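Local coordinates for uncharacterized protein (Legionella longbeachae NSW150, PDB 4JZA) that probably removes the 3-phosphate from phosphatidylinositol 3-phosphate, so remodelling the phosphoinositide lipids of the host cell during infection, at residues Ile418-Ala423 with Asp443-Ala448; Thr424-Asn429 with Thr437-Leu442; Ile431-Pro436 with Gly618-Glu623; His466-Asn469 with Arg473-Tyr476; Glu513-Thr518 with Ala525-Phe530. All blocks are in the same frame, centred on the assembly; numbering follows the deposited sequence.

Contact 1 (Ile418-Ala423 with Asp443-Ala448)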
# COMPACT_ATOMS: atom_id res chain seq x y z
N ILE A 418 3.94 19.10 3.60
CA ILE A 418 3.53 18.71 2.26
C ILE A 418 3.57 19.88 1.30
O ILE A 418 3.63 21.03 1.72
CB ILE A 418 2.13 18.06 2.26
CG1 ILE A 418 1.04 19.11 2.41
CG2 ILE A 418 2.02 17.03 3.37
CD1 ILE A 418 -0.34 18.51 2.50
N SER A 419 3.54 19.59 0.01
CA SER A 419 3.71 20.61 -1.01
C SER A 419 2.63 20.60 -2.07
O SER A 419 2.78 19.98 -3.11
CB SER A 419 5.07 20.44 -1.67
OG SER A 419 6.08 20.29 -0.70
N PRO A 420 1.55 21.31 -1.79
CA PRO A 420 0.44 21.48 -2.74
C PRO A 420 0.94 22.07 -4.03
O PRO A 420 1.75 22.99 -3.97
CB PRO A 420 -0.46 22.51 -2.05
CG PRO A 420 -0.10 22.41 -0.62
CD PRO A 420 1.34 22.07 -0.56
N ILE A 421 0.50 21.55 -5.16
CA ILE A 421 0.90 22.03 -6.49
C ILE A 421 -0.30 21.87 -7.39
O ILE A 421 -0.84 20.77 -7.47
CB ILE A 421 2.13 21.25 -7.00
CG1 ILE A 421 2.60 21.78 -8.36
CG2 ILE A 421 1.89 19.73 -7.10
CD1 ILE A 421 3.70 22.79 -8.23
N HIS A 422 -0.79 22.96 -8.01
CA HIS A 422 -1.92 22.88 -8.98
C HIS A 422 -1.48 22.16 -10.26
O HIS A 422 -0.28 22.07 -10.57
CB HIS A 422 -2.49 24.26 -9.36
CG HIS A 422 -3.44 24.84 -8.35
ND1 HIS A 422 -4.82 24.70 -8.44
CD2 HIS A 422 -3.21 25.59 -7.24
CE1 HIS A 422 -5.39 25.33 -7.42
NE2 HIS A 422 -4.43 25.88 -6.68
N ALA A 423 -2.45 21.65 -11.01
CA ALA A 423 -2.16 21.00 -12.27
C ALA A 423 -1.50 21.93 -13.30
O ALA A 423 -0.72 21.50 -14.12
CB ALA A 423 -3.42 20.39 -12.85
N ASP A 443 -5.07 18.44 -2.66
CA ASP A 443 -6.30 17.88 -2.08
C ASP A 443 -6.15 17.60 -0.61
O ASP A 443 -6.99 17.97 0.19
CB ASP A 443 -6.75 16.61 -2.84
CG ASP A 443 -7.41 16.94 -4.21
OD1 ASP A 443 -8.07 18.00 -4.39
OD2 ASP A 443 -7.24 16.13 -5.12
N LEU A 444 -5.06 16.96 -0.22
CA LEU A 444 -4.84 16.70 1.22
C LEU A 444 -4.81 17.98 2.05
O LEU A 444 -5.41 18.05 3.10
CB LEU A 444 -3.54 15.92 1.44
CG LEU A 444 -3.40 14.60 0.70
CD1 LEU A 444 -2.14 13.85 1.08
CD2 LEU A 444 -4.61 13.75 0.94
N TYR A 445 -4.09 19.00 1.58
CA TYR A 445 -4.07 20.28 2.26
C TYR A 445 -5.49 20.73 2.53
O TYR A 445 -5.84 20.96 3.68
CB TYR A 445 -3.37 21.30 1.41
CG TYR A 445 -3.19 22.67 2.04
CD1 TYR A 445 -4.14 23.23 2.82
CD2 TYR A 445 -2.08 23.40 1.77
CE1 TYR A 445 -3.96 24.47 3.35
CE2 TYR A 445 -1.90 24.64 2.30
CZ TYR A 445 -2.86 25.16 3.09
OH TYR A 445 -2.75 26.39 3.65
N LYS A 446 -6.33 20.85 1.49
CA LYS A 446 -7.69 21.40 1.71
C LYS A 446 -8.51 20.51 2.63
O LYS A 446 -9.26 21.02 3.46
CB LYS A 446 -8.46 21.61 0.44
CG LYS A 446 -7.82 22.51 -0.59
CD LYS A 446 -8.48 22.26 -1.94
CE LYS A 446 -7.88 23.15 -3.02
NZ LYS A 446 -8.17 22.64 -4.39
N LEU A 447 -8.36 19.19 2.49
CA LEU A 447 -9.12 18.26 3.32
C LEU A 447 -8.80 18.44 4.78
O LEU A 447 -9.70 18.33 5.62
CB LEU A 447 -8.88 16.82 2.91
CG LEU A 447 -9.63 16.53 1.61
CD1 LEU A 447 -9.03 15.33 0.90
CD2 LEU A 447 -11.14 16.36 1.82
N ALA A 448 -7.55 18.77 5.10
CA ALA A 448 -7.15 18.97 6.50
C ALA A 448 -7.62 20.31 7.10
O ALA A 448 -7.97 20.37 8.29
CB ALA A 448 -5.64 18.82 6.64
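Ile418 and Pro420 face the helix at Leu444 and Tyr445, Ile418 through its terminal methyl CD1 and Pro420 through ring atom CG. In Ile418 the CG1 branch sits between the backbone N and the carbonyl carbon (chi1 76°), and from there the chain runs on extended, with CD1 anti to CA. That sends CD1 end-on at the helix backbone, where it stops 3.9 Å from Tyr445 N. The same methyl lies 4.3 Å from Leu444 CB and equally far from Tyr445 CB, in the dip where these two side chains leave the helix. Leu444 gives the contact little more than CB; its side chain also packs on His377, as does Ile418.

Pro420 meets Tyr445 differently. The tyrosine has CG anti to its backbone N (chi1 -176°), which places the CD2 edge of the ring beside Pro420. Pro420 CG then comes up against the ring edge, in the ring plane, 3.3 Å from Tyr445 CD2; neither face is used. The two side chains cross at a slant, and the proline also packs on Leu442, one turn back.

This is an apolar meeting; the polar atoms of the intervening Ser419 are tied elsewhere, N to Asp441 OD2 and OG to Tyr468 N. Segment 418-423 follows strand 412-416, and helix 441-454 leads on to strand 462-465, which lies next to strand 412-416 and parallel to it. The contact therefore folds the start of the connection against the helix of a beta-alpha-beta crossover in the main mixed sheet.

Contact 2 (Thr424-Asn429 with Thr437-Leu442)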
# COMPACT_ATOMS: atom_id res chain seq x y z
N THR A 424 -1.80 23.22 -13.25
CA THR A 424 -1.21 24.14 -14.22
C THR A 424 0.28 24.43 -13.99
O THR A 424 0.94 24.99 -14.86
CB THR A 424 -2.01 25.46 -14.28
OG1 THR A 424 -2.25 25.93 -12.95
CG2 THR A 424 -3.36 25.23 -14.98
N GLU A 425 0.82 24.03 -12.84
CA GLU A 425 2.21 24.30 -12.48
C GLU A 425 3.13 23.05 -12.35
O GLU A 425 4.35 23.19 -12.32
CB GLU A 425 2.23 25.07 -11.18
CG GLU A 425 1.34 26.31 -11.21
CD GLU A 425 1.07 26.89 -9.82
OE1 GLU A 425 0.84 26.13 -8.83
OE2 GLU A 425 1.07 28.13 -9.73
N TYR A 426 2.53 21.85 -12.33
CA TYR A 426 3.23 20.61 -11.98
C TYR A 426 4.15 20.04 -13.09
O TYR A 426 3.69 19.63 -14.18
CB TYR A 426 2.23 19.52 -11.50
CG TYR A 426 2.86 18.14 -11.27
CD1 TYR A 426 3.88 17.96 -10.33
CD2 TYR A 426 2.46 17.04 -12.00
CE1 TYR A 426 4.46 16.72 -10.13
CE2 TYR A 426 3.05 15.81 -11.81
CZ TYR A 426 4.04 15.65 -10.87
OH TYR A 426 4.62 14.41 -10.70
N VAL A 427 5.46 20.01 -12.78
CA VAL A 427 6.44 19.33 -13.63
C VAL A 427 6.91 18.04 -12.97
O VAL A 427 7.51 18.08 -11.88
CB VAL A 427 7.70 20.19 -13.91
CG1 VAL A 427 8.58 19.51 -14.97
CG2 VAL A 427 7.33 21.61 -14.34
N PRO A 428 6.65 16.88 -13.60
CA PRO A 428 7.21 15.63 -13.07
C PRO A 428 8.75 15.65 -13.02
O PRO A 428 9.39 15.92 -14.04
CB PRO A 428 6.68 14.57 -14.06
CG PRO A 428 5.47 15.17 -14.69
CD PRO A 428 5.73 16.66 -14.73
N ASN A 429 9.32 15.39 -11.83
CA ASN A 429 10.78 15.47 -11.58
C ASN A 429 11.27 14.49 -10.51
O ASN A 429 10.49 13.66 -10.03
CB ASN A 429 11.18 16.89 -11.22
CG ASN A 429 10.51 17.39 -9.95
OD1 ASN A 429 10.01 16.61 -9.11
ND2 ASN A 429 10.48 18.71 -9.83
N THR A 437 0.70 11.46 -12.68
CA THR A 437 -0.49 12.11 -12.12
C THR A 437 -0.18 13.27 -11.11
O THR A 437 0.94 13.42 -10.63
CB THR A 437 -1.44 11.07 -11.47
OG1 THR A 437 -0.71 10.31 -10.52
CG2 THR A 437 -2.01 10.12 -12.52
N LEU A 438 -1.16 14.12 -10.83
CA LEU A 438 -1.00 15.23 -9.89
C LEU A 438 -0.83 14.64 -8.50
O LEU A 438 -1.59 13.75 -8.10
CB LEU A 438 -2.22 16.16 -9.93
CG LEU A 438 -2.05 17.47 -9.18
CD1 LEU A 438 -1.05 18.35 -9.89
CD2 LEU A 438 -3.36 18.24 -8.98
N PRO A 439 0.21 15.08 -7.77
CA PRO A 439 0.33 14.66 -6.40
C PRO A 439 -0.89 15.08 -5.59
O PRO A 439 -1.55 16.11 -5.88
CB PRO A 439 1.58 15.40 -5.90
CG PRO A 439 2.39 15.65 -7.10
CD PRO A 439 1.40 15.80 -8.24
N PRO A 440 -1.20 14.30 -4.56
CA PRO A 440 -2.41 14.50 -3.78
C PRO A 440 -2.29 15.67 -2.82
O PRO A 440 -3.28 16.14 -2.29
CB PRO A 440 -2.51 13.20 -3.00
CG PRO A 440 -1.06 12.77 -2.80
CD PRO A 440 -0.37 13.17 -4.06
N ASP A 441 -1.07 16.15 -2.62
CA ASP A 441 -0.77 17.21 -1.64
C ASP A 441 -1.82 18.35 -1.65
O ASP A 441 -2.24 18.76 -0.59
CB ASP A 441 0.66 17.81 -1.80
CG ASP A 441 1.82 16.76 -1.66
OD1 ASP A 441 1.76 15.72 -2.33
OD2 ASP A 441 2.83 16.99 -0.92
N LEU A 442 -2.27 18.85 -2.80
CA LEU A 442 -3.20 19.99 -2.76
C LEU A 442 -4.57 19.57 -2.19
O LEU A 442 -5.15 20.24 -1.31
CB LEU A 442 -3.34 20.67 -4.12
CG LEU A 442 -4.44 21.75 -4.22
CD1 LEU A 442 -4.14 22.96 -3.34
CD2 LEU A 442 -4.68 22.19 -5.66
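Tyr426 is the residue to look at here: it carries about half of the buried surface, and Pro439 and Leu438 supply most of the rest. A chi1 of 174° carries the tyrosine ring away from its own backbone N and turns one face to the proline, which meets it with its CD-CG edge. Pro439 CD sits 3.7 Å from the ring centroid and only 10° off the ring normal, a CH-pi contact over the middle of the face. Pro439 CG reaches further out, toward CE1. The opposite face is backed by Tyr426's own chain, where Pro428 N lies above the rim.

Leu438 comes in nearer the base of the tyrosine. It runs past Tyr426 in the opposite direction, and its CD1 branch touches Tyr426 CB at 3.8 Å. Thr437 adds only its backbone, with O 3.4 Å from Tyr426 CE2 and oblique to the ring. The hydroxyl looks beyond this pair of segments: Tyr426 OH is hydrogen-bonded to Leu435 O and to Thr432 OG1, which fixes the far end of the ring while the proline holds its face.

Both partners belong to the long connection from strand 412-416 to helix 441-454. The tyrosine pins an outer part of that loop, at the protein surface, onto the residues that lead straight into the helix.

Contact 3 (Ile431-Pro436 with Gly618-Glu623)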
# COMPACT_ATOMS: atom_id res chain seq x y z
N ILE A 431 11.83 14.59 -7.40
CA ILE A 431 11.27 14.66 -6.07
C ILE A 431 9.95 13.88 -5.94
O ILE A 431 9.60 13.41 -4.85
CB ILE A 431 11.08 16.12 -5.65
CG1 ILE A 431 12.42 16.84 -5.62
CG2 ILE A 431 10.41 16.19 -4.28
CD1 ILE A 431 12.32 18.27 -6.09
N THR A 432 9.22 13.73 -7.05
CA THR A 432 7.90 13.07 -7.04
C THR A 432 7.88 11.72 -7.82
O THR A 432 6.80 11.15 -8.07
CB THR A 432 6.75 14.07 -7.43
OG1 THR A 432 5.84 13.44 -8.33
CG2 THR A 432 7.27 15.33 -8.08
N ASP A 433 9.07 11.20 -8.13
CA ASP A 433 9.27 9.89 -8.79
C ASP A 433 8.83 9.85 -10.27
O ASP A 433 8.64 8.77 -10.83
CB ASP A 433 8.54 8.77 -8.04
CG ASP A 433 9.16 8.43 -6.69
OD1 ASP A 433 10.34 8.74 -6.50
OD2 ASP A 433 8.46 7.79 -5.86
N TYR A 434 8.66 11.03 -10.89
CA TYR A 434 8.12 11.18 -12.26
C TYR A 434 6.67 10.69 -12.37
O TYR A 434 6.17 10.43 -13.47
CB TYR A 434 9.02 10.53 -13.30
CG TYR A 434 10.38 11.18 -13.45
CD1 TYR A 434 10.70 12.28 -12.74
CD2 TYR A 434 11.32 10.72 -14.35
CE1 TYR A 434 11.91 12.90 -12.87
CE2 TYR A 434 12.56 11.35 -14.48
CZ TYR A 434 12.82 12.46 -13.71
OH TYR A 434 13.98 13.19 -13.73
N LEU A 435 5.98 10.61 -11.22
CA LEU A 435 4.55 10.36 -11.20
C LEU A 435 3.93 11.16 -12.37
O LEU A 435 4.13 12.38 -12.46
CB LEU A 435 3.97 10.76 -9.83
CG LEU A 435 2.54 10.36 -9.37
CD1 LEU A 435 2.44 8.90 -8.91
CD2 LEU A 435 2.07 11.29 -8.26
N PRO A 436 3.23 10.47 -13.30
CA PRO A 436 2.56 11.29 -14.31
C PRO A 436 1.32 11.99 -13.74
O PRO A 436 0.95 13.03 -14.25
CB PRO A 436 2.18 10.28 -15.42
CG PRO A 436 2.76 8.96 -15.00
CD PRO A 436 3.01 9.03 -13.52
N GLY A 618 14.54 3.03 4.49
CA GLY A 618 15.31 4.18 3.99
C GLY A 618 14.46 5.42 4.16
O GLY A 618 13.42 5.32 4.78
N ILE A 619 14.90 6.55 3.61
CA ILE A 619 14.20 7.81 3.65
C ILE A 619 14.08 8.36 2.23
O ILE A 619 15.00 8.31 1.44
CB ILE A 619 15.00 8.83 4.49
CG1 ILE A 619 15.15 8.36 5.95
CG2 ILE A 619 14.37 10.23 4.45
CD1 ILE A 619 13.83 8.09 6.62
N LYS A 620 12.97 8.96 1.93
CA LYS A 620 12.73 9.52 0.63
C LYS A 620 13.58 10.74 0.39
O LYS A 620 13.63 11.64 1.23
CB LYS A 620 11.26 9.91 0.54
CG LYS A 620 10.64 9.65 -0.81
CD LYS A 620 10.49 8.16 -1.11
CE LYS A 620 10.22 7.95 -2.60
NZ LYS A 620 11.27 8.43 -3.55
N THR A 621 14.28 10.75 -0.74
CA THR A 621 14.85 11.96 -1.31
C THR A 621 15.66 12.80 -0.30
O THR A 621 15.47 13.97 -0.17
CB THR A 621 13.65 12.68 -2.00
OG1 THR A 621 13.60 12.29 -3.37
CG2 THR A 621 13.78 14.02 -2.06
N PRO A 622 16.60 12.18 0.43
CA PRO A 622 17.30 12.95 1.45
C PRO A 622 18.07 14.16 0.93
O PRO A 622 18.14 15.18 1.60
CB PRO A 622 18.30 11.94 2.04
CG PRO A 622 17.77 10.60 1.67
CD PRO A 622 17.12 10.81 0.35
N GLU A 623 18.70 14.00 -0.23
CA GLU A 623 19.52 15.06 -0.82
C GLU A 623 18.66 16.26 -1.24
O GLU A 623 19.18 17.36 -1.42
CB GLU A 623 20.37 14.55 -2.00
CG GLU A 623 21.63 13.81 -1.57
CD GLU A 623 22.32 13.01 -2.68
OE1 GLU A 623 21.64 12.60 -3.64
OE2 GLU A 623 23.54 12.73 -2.59
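Lys620 reaches across to Asp433, and its side chain is worth following outward. CB sets off toward segment 431-436, but neither it nor CG and CD comes close to the aspartate; along the way the lysine packs against Ala651 of helix 643-652. The chain bends at chi2 (69°) and again at chi4 (61°), and the second bend turns the ammonium group onto the carboxylate. CE already lies 3.7 Å from Asp433 OD2. Lys620 NZ then donates to Asp433 OD1 at 3.1 Å, on the syn lone pair, and keeps farther from OD2. The grip is thus a one-sided salt bridge to OD1.

Asp433 is not the lysine's main partner. NZ also forms a salt bridge with Asp648 and a hydrogen bond with Thr652 OG1, so the ammonium group is shared between two carboxylates, which would probably help keep it charged. Asp648 OD1 takes the N-H of Thr621 as well, and so steadies the backbone beside the lysine.

Beside the bridge, Ile431 and Thr621 meet more loosely, with Ile431 CA 4.3 Å from Thr621 OG1; the isoleucine side chain goes on to Trp624 and Tyr625 of helix 622-625. Thr621 occupies the N-cap position of that helix, although its side chain makes no capping bond. Asp433 is the second residue of a type I' beta turn from Thr432 to Leu435, closed by a weak bond from Leu435 N to Thr432 O. What results is a tight turn in a long loop, tethered by a salt bridge to the residue just ahead of the N-cap of a short helix.

Contact 4 (His466-Asn469 with Arg473-Tyr476)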
# COMPACT_ATOMS: atom_id res chain seq x y z
N HIS A 466 4.61 23.40 5.65
CA HIS A 466 5.91 23.78 5.11
C HIS A 466 6.21 23.08 3.83
O HIS A 466 6.66 21.93 3.81
CB HIS A 466 7.00 23.51 6.11
CG HIS A 466 6.82 24.30 7.35
ND1 HIS A 466 6.92 25.67 7.36
CD2 HIS A 466 6.48 23.93 8.60
CE1 HIS A 466 6.69 26.11 8.58
NE2 HIS A 466 6.42 25.07 9.35
N PRO A 467 5.92 23.78 2.74
CA PRO A 467 6.15 23.19 1.46
C PRO A 467 7.60 23.32 1.20
O PRO A 467 8.23 24.18 1.79
CB PRO A 467 5.32 24.07 0.52
CG PRO A 467 5.20 25.38 1.20
CD PRO A 467 5.21 25.07 2.66
N TYR A 468 8.14 22.44 0.38
CA TYR A 468 9.52 22.56 -0.10
C TYR A 468 9.60 21.70 -1.39
O TYR A 468 9.85 20.49 -1.36
CB TYR A 468 10.58 22.18 0.96
CG TYR A 468 11.98 22.44 0.45
CD1 TYR A 468 12.34 23.71 0.06
CD2 TYR A 468 12.91 21.42 0.32
CE1 TYR A 468 13.60 23.98 -0.45
CE2 TYR A 468 14.19 21.68 -0.18
CZ TYR A 468 14.51 22.96 -0.56
OH TYR A 468 15.73 23.29 -1.06
N ASN A 469 9.35 22.34 -2.52
CA ASN A 469 9.17 21.65 -3.79
C ASN A 469 9.67 22.50 -4.99
O ASN A 469 9.75 23.74 -4.91
CB ASN A 469 7.70 21.28 -3.93
CG ASN A 469 7.46 20.29 -5.06
OD1 ASN A 469 8.29 19.39 -5.32
ND2 ASN A 469 6.34 20.49 -5.79
N ARG A 473 9.25 27.04 -10.54
CA ARG A 473 10.01 27.79 -9.54
C ARG A 473 10.13 27.00 -8.23
O ARG A 473 9.48 26.00 -8.06
CB ARG A 473 9.31 29.12 -9.28
CG ARG A 473 7.82 28.96 -8.95
CD ARG A 473 7.15 30.29 -8.61
NE ARG A 473 5.83 30.10 -7.99
CZ ARG A 473 5.60 30.01 -6.68
NH1 ARG A 473 6.60 30.08 -5.79
NH2 ARG A 473 4.37 29.84 -6.24
N LEU A 474 10.95 27.45 -7.30
CA LEU A 474 10.99 26.83 -5.99
C LEU A 474 9.71 27.18 -5.25
O LEU A 474 9.20 28.28 -5.42
CB LEU A 474 12.18 27.36 -5.19
CG LEU A 474 12.45 26.66 -3.85
CD1 LEU A 474 12.73 25.17 -3.98
CD2 LEU A 474 13.61 27.34 -3.14
N TYR A 475 9.20 26.24 -4.45
CA TYR A 475 8.06 26.51 -3.53
C TYR A 475 8.54 26.27 -2.11
O TYR A 475 9.15 25.23 -1.83
CB TYR A 475 6.90 25.56 -3.80
CG TYR A 475 6.18 25.80 -5.09
CD1 TYR A 475 6.66 25.26 -6.29
CD2 TYR A 475 4.99 26.53 -5.12
CE1 TYR A 475 5.99 25.47 -7.48
CE2 TYR A 475 4.31 26.74 -6.31
CZ TYR A 475 4.82 26.22 -7.49
OH TYR A 475 4.15 26.43 -8.68
N TYR A 476 8.29 27.23 -1.22
CA TYR A 476 8.79 27.19 0.14
C TYR A 476 7.92 28.05 1.04
O TYR A 476 7.03 28.73 0.57
CB TYR A 476 10.23 27.68 0.20
CG TYR A 476 10.42 29.06 -0.35
CD1 TYR A 476 10.49 29.27 -1.71
CD2 TYR A 476 10.53 30.16 0.48
CE1 TYR A 476 10.67 30.54 -2.23
CE2 TYR A 476 10.70 31.42 -0.02
CZ TYR A 476 10.77 31.61 -1.38
OH TYR A 476 10.95 32.87 -1.88
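Tyr468 slants across Leu474, its CE1 3.8 Å from the CD1 branch of the leucine. In both residues chi1 is close to 180° (-175° and -173°), and this brings the two side chains together on one side of the hairpin. Tyr476 CB joins them loosely at the edge of the Tyr468 ring. Trp624 of helix 622-625 stacks on the Tyr468 ring and also touches Leu474.

The backbones meet at Asn469 and Tyr475, an antiparallel hydrogen-bonded pair. Asn469 N donates to Tyr475 O at 3.0 Å, and Tyr475 N returns a bond of 2.6 Å to Asn469 O, running almost straight out from that carbonyl. The first bond is more bent at its acceptor, with a C=O...donor angle of 143°. Asn469 O also lies in the plane of the Tyr475 ring, at its edge. Further along, Pro467 rests CG on the carbonyl carbon of Tyr476, while Pro467 O faces Tyr476 CA at 3.5 Å in a CA-H...O contact.

The two strands, 469-470 and 474-475, make a short beta-hairpin just after strand 462-465. Its chemistry implies a split of labour: paired amides set the register, whereas the aromatic and aliphatic groups join the hairpin to its neighbours.

Contact 5 (Glu513-Thr518 with Ala525-Phe530)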
# COMPACT_ATOMS: atom_id res chain seq x y z
N GLU A 513 12.16 35.64 8.35
CA GLU A 513 12.50 36.86 7.59
C GLU A 513 13.71 36.71 6.66
O GLU A 513 13.83 37.42 5.65
CB GLU A 513 12.69 38.07 8.52
CG GLU A 513 11.38 38.70 8.99
CD GLU A 513 11.61 39.90 9.92
OE1 GLU A 513 12.69 40.53 9.84
OE2 GLU A 513 10.72 40.19 10.76
N SER A 514 14.58 35.75 6.99
CA SER A 514 15.83 35.51 6.27
C SER A 514 15.65 35.30 4.78
O SER A 514 16.61 35.45 4.03
CB SER A 514 16.53 34.30 6.83
OG SER A 514 15.86 33.15 6.39
N ALA A 515 14.44 34.94 4.35
CA ALA A 515 14.12 34.78 2.93
C ALA A 515 14.07 36.10 2.12
O ALA A 515 14.30 36.09 0.92
CB ALA A 515 12.80 34.04 2.76
N LEU A 516 13.77 37.22 2.77
CA LEU A 516 13.53 38.48 2.05
C LEU A 516 14.81 39.01 1.44
O LEU A 516 14.82 39.43 0.28
CB LEU A 516 12.90 39.50 2.98
CG LEU A 516 11.53 39.06 3.47
CD1 LEU A 516 10.98 39.98 4.55
CD2 LEU A 516 10.55 38.94 2.30
N GLY A 517 15.90 38.97 2.21
CA GLY A 517 17.21 39.41 1.72
C GLY A 517 17.74 38.38 0.76
O GLY A 517 17.40 37.21 0.87
N THR A 518 18.55 38.78 -0.19
CA THR A 518 19.10 37.78 -1.11
C THR A 518 20.62 37.82 -1.12
O THR A 518 21.25 38.87 -1.28
CB THR A 518 18.52 37.87 -2.55
OG1 THR A 518 18.23 39.23 -2.87
CG2 THR A 518 17.22 37.03 -2.68
N ALA A 525 16.50 24.61 2.14
CA ALA A 525 16.18 23.36 2.79
C ALA A 525 16.39 23.52 4.29
O ALA A 525 15.53 23.16 5.09
CB ALA A 525 17.04 22.21 2.24
N GLY A 526 17.51 24.07 4.66
CA GLY A 526 17.79 24.27 6.07
C GLY A 526 16.84 25.23 6.73
O GLY A 526 16.46 25.06 7.91
N ARG A 527 16.44 26.24 5.98
CA ARG A 527 15.54 27.21 6.53
C ARG A 527 14.27 26.48 6.93
O ARG A 527 13.77 26.68 8.07
CB ARG A 527 15.23 28.32 5.55
CG ARG A 527 14.11 29.26 6.01
CD ARG A 527 14.11 30.55 5.19
NE ARG A 527 12.93 31.35 5.44
CZ ARG A 527 11.73 31.13 4.90
NH1 ARG A 527 11.53 30.14 4.04
NH2 ARG A 527 10.72 31.93 5.23
N GLU A 528 13.77 25.61 6.04
CA GLU A 528 12.58 24.81 6.34
C GLU A 528 12.67 23.94 7.59
O GLU A 528 11.69 23.78 8.31
CB GLU A 528 12.22 23.93 5.15
CG GLU A 528 11.80 24.71 3.93
CD GLU A 528 10.59 25.61 4.13
OE1 GLU A 528 9.67 25.26 4.85
OE2 GLU A 528 10.50 26.66 3.54
N LEU A 529 13.81 23.32 7.82
CA LEU A 529 13.96 22.42 8.90
C LEU A 529 13.98 23.21 10.16
O LEU A 529 13.44 22.77 11.18
CB LEU A 529 15.24 21.61 8.76
CG LEU A 529 15.27 20.65 7.57
CD1 LEU A 529 16.64 20.00 7.54
CD2 LEU A 529 14.22 19.57 7.67
N PHE A 530 14.61 24.39 10.08
CA PHE A 530 14.63 25.31 11.22
C PHE A 530 13.26 25.89 11.52
O PHE A 530 12.85 25.94 12.68
CB PHE A 530 15.64 26.43 11.04
CG PHE A 530 16.98 26.10 11.58
CD1 PHE A 530 17.22 26.18 12.91
CD2 PHE A 530 18.00 25.68 10.74
CE1 PHE A 530 18.45 25.86 13.41
CE2 PHE A 530 19.25 25.36 11.23
CZ PHE A 530 19.48 25.46 12.58
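Arg527 fits snugly against Ser514 and Ala515, and its guanidinium does most of the work. The side chain leaves helix 524-542 stretched out, with chi1 at 171° and no bend before NE, long enough to bring the flat group to the C-terminal end of helix 501-513. Ala515 CB rests over one face, 3.8 Å from Arg527 CZ and offset toward the rim. Ser514 comes from another side: its OG lies near the guanidinium plane, at the edge, 3.4 Å from Arg527 CD.

All three guanidinium nitrogens have carbonyl partners beyond this pair of segments: NE to Val511 O, NH2 to Leu512 O and NH1 to Thr477 O. Ser514 OG shares Val511 O. In this helix-loop-helix connection the arginine thus donates to two backbone carbonyls near the end of the first helix. So many bonds leave the guanidinium little freedom to turn, and they give each nitrogen of this buried group an acceptor. Glu528, whose OE2 makes a long salt bridge of 3.7 Å with Arg527 NH1, may offset part of the charge.

The other side of the contact is loose. Past Ala515 the loop moves off from helix 524-542 altogether: Leu516 and Gly517 lie at the surface, and Thr518 is exposed and poorly ordered.

Contacts 1, 2 and 3 all draw on the long connection between strand 412-416 and helix 441-454. Contact 2 is nested inside the loop closed by contact 1, their centres about 10 Å apart, while contact 3 crosses both along the chain by reaching forward to 618-623. Contact 4 follows strand 462-465, and contact 5 comes next; both lie within the span that contact 3 closes. Contact 4 is central: it touches the other four, and its centre is about 11 Å from that of contact 5. Contacts 1 and 5 are farther apart, about 22 Å between centres. Together they tie the connections around the parallel strands of the main sheet into one continuous region of the phosphatase.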